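PDB 6YHT: conk-C1, which probably blocks potassium channels as a Kunitz-type cone snail toxin, apparently by a lid-like mechanism. Local coordinates for residues Y23-S26 with C31-F34. Sequence-based numbering, arbitrary orientation.
Sequences YYNS and CLRF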
ATOM      1  N   TYR A  23       1.150   2.699   0.472  1.00 47.71           N
ATOM      2  CA  TYR A  23       0.293   1.988   1.411  1.00 51.10           C
ATOM      3  C   TYR A  23      -0.155   2.944   2.499  1.00 52.61           C
ATOM      4  O   TYR A  23       0.509   3.946   2.787  1.00 52.79           O
ATOM      5  CB  TYR A  23       0.996   0.782   2.059  1.00 49.34           C
ATOM      6  CG  TYR A  23       1.913   1.130   3.216  1.00 51.44           C
ATOM      7  CD1 TYR A  23       3.141   1.728   2.986  1.00 48.19           C
ATOM      8  CD2 TYR A  23       1.564   0.838   4.538  1.00 51.71           C
ATOM      9  CE1 TYR A  23       4.008   2.048   4.036  1.00 48.17           C
ATOM     10  CE2 TYR A  23       2.434   1.154   5.608  1.00 49.57           C
ATOM     11  CZ  TYR A  23       3.651   1.757   5.335  1.00 48.96           C
ATOM     12  OH  TYR A  23       4.525   2.088   6.364  1.00 50.00           O
ATOM     13  N   TYR A  24      -1.300   2.616   3.104  1.00 51.38           N
ATOM     14  CA  TYR A  24      -1.822   3.352   4.252  1.00 52.01           C
ATOM     15  C   TYR A  24      -1.241   2.748   5.522  1.00 55.53           C
ATOM     16  O   TYR A  24      -1.550   1.602   5.872  1.00 51.20           O
ATOM     17  CB  TYR A  24      -3.349   3.319   4.305  1.00 49.49           C
ATOM     18  CG  TYR A  24      -3.906   4.044   5.521  1.00 52.94           C
ATOM     19  CD1 TYR A  24      -3.801   5.428   5.637  1.00 54.80           C
ATOM     20  CD2 TYR A  24      -4.517   3.348   6.546  1.00 55.19           C
ATOM     21  CE1 TYR A  24      -4.299   6.093   6.743  1.00 60.51           C
ATOM     22  CE2 TYR A  24      -5.024   4.008   7.662  1.00 56.63           C
ATOM     23  CZ  TYR A  24      -4.908   5.377   7.752  1.00 59.05           C
ATOM     24  OH  TYR A  24      -5.397   6.028   8.859  1.00 62.05           O
ATOM     25  N   ASN A  25      -0.400   3.510   6.206  1.00 53.69           N
ATOM     26  CA  ASN A  25       0.100   3.138   7.530  1.00 53.91           C
ATOM     27  C   ASN A  25      -0.955   3.524   8.558  1.00 55.03           C
ATOM     28  O   ASN A  25      -1.093   4.696   8.912  1.00 54.59           O
ATOM     29  CB  ASN A  25       1.431   3.828   7.798  1.00 46.90           C
ATOM     30  CG  ASN A  25       2.078   3.387   9.095  1.00 54.17           C
ATOM     31  OD1 ASN A  25       1.465   3.435  10.152  1.00 51.99           O
ATOM     32  ND2 ASN A  25       3.333   2.954   9.016  1.00 52.37           N
ATOM     33  N   SER A  26      -1.703   2.539   9.047  1.00 52.26           N
ATOM     34  CA  SER A  26      -2.790   2.821   9.980  1.00 58.12           C
ATOM     35  C   SER A  26      -2.304   3.263  11.352  1.00 56.42           C
ATOM     36  O   SER A  26      -3.053   3.937  12.061  1.00 57.28           O
ATOM     37  CB  SER A  26      -3.689   1.598  10.125  1.00 55.30           C
ATOM     38  OG  SER A  26      -2.926   0.467  10.492  1.00 60.95           O
ATOM     39  N   CYS A  31      -0.291   7.950   4.296  1.00 56.75           N
ATOM     40  CA  CYS A  31       0.003   7.126   3.137  1.00 55.86           C
ATOM     41  C   CYS A  31       1.487   7.250   2.834  1.00 59.13           C
ATOM     42  O   CYS A  31       1.992   8.355   2.652  1.00 57.57           O
ATOM     43  CB  CYS A  31      -0.851   7.561   1.948  1.00 60.32           C
ATOM     44  SG  CYS A  31      -2.584   7.152   2.137  1.00 60.39           S
ATOM     45  N   LEU A  32       2.198   6.128   2.808  1.00 56.38           N
ATOM     46  CA  LEU A  32       3.640   6.190   2.674  1.00 55.83           C
ATOM     47  C   LEU A  32       4.106   5.283   1.551  1.00 54.17           C
ATOM     48  O   LEU A  32       3.390   4.390   1.082  1.00 56.78           O
ATOM     49  CB  LEU A  32       4.359   5.832   3.979  1.00 54.00           C
ATOM     50  CG  LEU A  32       4.046   6.698   5.207  1.00 56.32           C
ATOM     51  CD1 LEU A  32       4.577   6.048   6.472  1.00 52.46           C
ATOM     52  CD2 LEU A  32       4.595   8.124   5.076  1.00 58.36           C
ATOM     53  N   ARG A  33       5.324   5.554   1.119  1.00 53.62           N
ATOM     54  CA  ARG A  33       5.955   4.782   0.065  1.00 56.55           C
ATOM     55  C   ARG A  33       6.399   3.419   0.583  1.00 54.04           C
ATOM     56  O   ARG A  33       6.882   3.292   1.714  1.00 53.26           O
ATOM     57  CB  ARG A  33       7.155   5.568  -0.466  1.00 56.00           C
ATOM     58  CG  ARG A  33       8.162   4.748  -1.232  1.00 64.00           C
ATOM     59  CD  ARG A  33       9.335   5.601  -1.660  1.00 63.61           C
ATOM     60  NE  ARG A  33      10.272   4.851  -2.479  1.00 71.59           N
ATOM     61  CZ  ARG A  33      11.347   5.380  -3.049  1.00 73.62           C
ATOM     62  NH1 ARG A  33      11.613   6.671  -2.891  1.00 69.50           N
ATOM     63  NH2 ARG A  33      12.149   4.613  -3.776  1.00 67.70           N
ATOM     64  N   PHE A  34       6.242   2.393  -0.248  1.00 51.26           N
ATOM     65  CA  PHE A  34       6.880   1.111   0.008  1.00 53.68           C
ATOM     66  C   PHE A  34       7.267   0.504  -1.329  1.00 64.47           C
ATOM     67  O   PHE A  34       6.854   0.976  -2.392  1.00 58.79           O
ATOM     68  CB  PHE A  34       5.992   0.176   0.830  1.00 52.87           C
ATOM     69  CG  PHE A  34       4.923  -0.535   0.035  1.00 54.25           C
ATOM     70  CD1 PHE A  34       3.770   0.131  -0.360  1.00 53.81           C
ATOM     71  CD2 PHE A  34       5.050  -1.882  -0.273  1.00 52.10           C
ATOM     72  CE1 PHE A  34       2.768  -0.538  -1.063  1.00 51.45           C
ATOM     73  CE2 PHE A  34       4.068  -2.553  -0.985  1.00 51.62           C
ATOM     74  CZ  PHE A  34       2.919  -1.882  -1.369  1.00 55.96           C
TER
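Tyr-23 and Leu-32 form a hydrogen-bonded antiparallel pair in the twisted beta hairpin of the Kunitz (BPTI-like) fold, with Tyr-23 N to Leu-32 O at 2.9 Å and Leu-32 N to Tyr-23 O at 2.8 Å. The same Tyr-23 carbonyl also receives a CA-H...O contact from Cys-31. Strands 23-25 and 31-34 run at 124° to each other, a marked departure from antiparallel that reflects the strong twist of this hairpin. With CG held between its backbone N and carbonyl carbon (chi1 81°), the Tyr-23 ring reaches over the neighbouring strand, where CE1 packs on Leu-32 CB at 3.8 Å and the carbonyl O of Arg-33 lies at the ring edge. Phe-34 closes on the base of this side chain, its CD1 lying 3.7 Å from Tyr-23 CB, while the two ring planes stand almost perpendicular at 88°. Beyond the ring, Asn-25 ND2 donates to Tyr-23 OH over 3.0 Å and so helps fix the phenol end; Asn-25 OD1 accepts from Arg-28 N in the turn, and Leu-32 CD1 touches both side chains. Tyr-24 and Cys-31, a non-hydrogen-bonded pair, point to the other face of the sheet, toward helix 49-56, where the Cys-31 to Cys-52 disulfide ties hairpin to helix. There Cys-31 SG meets the Tyr-24 ring at its edge, 4.1 Å from CD1.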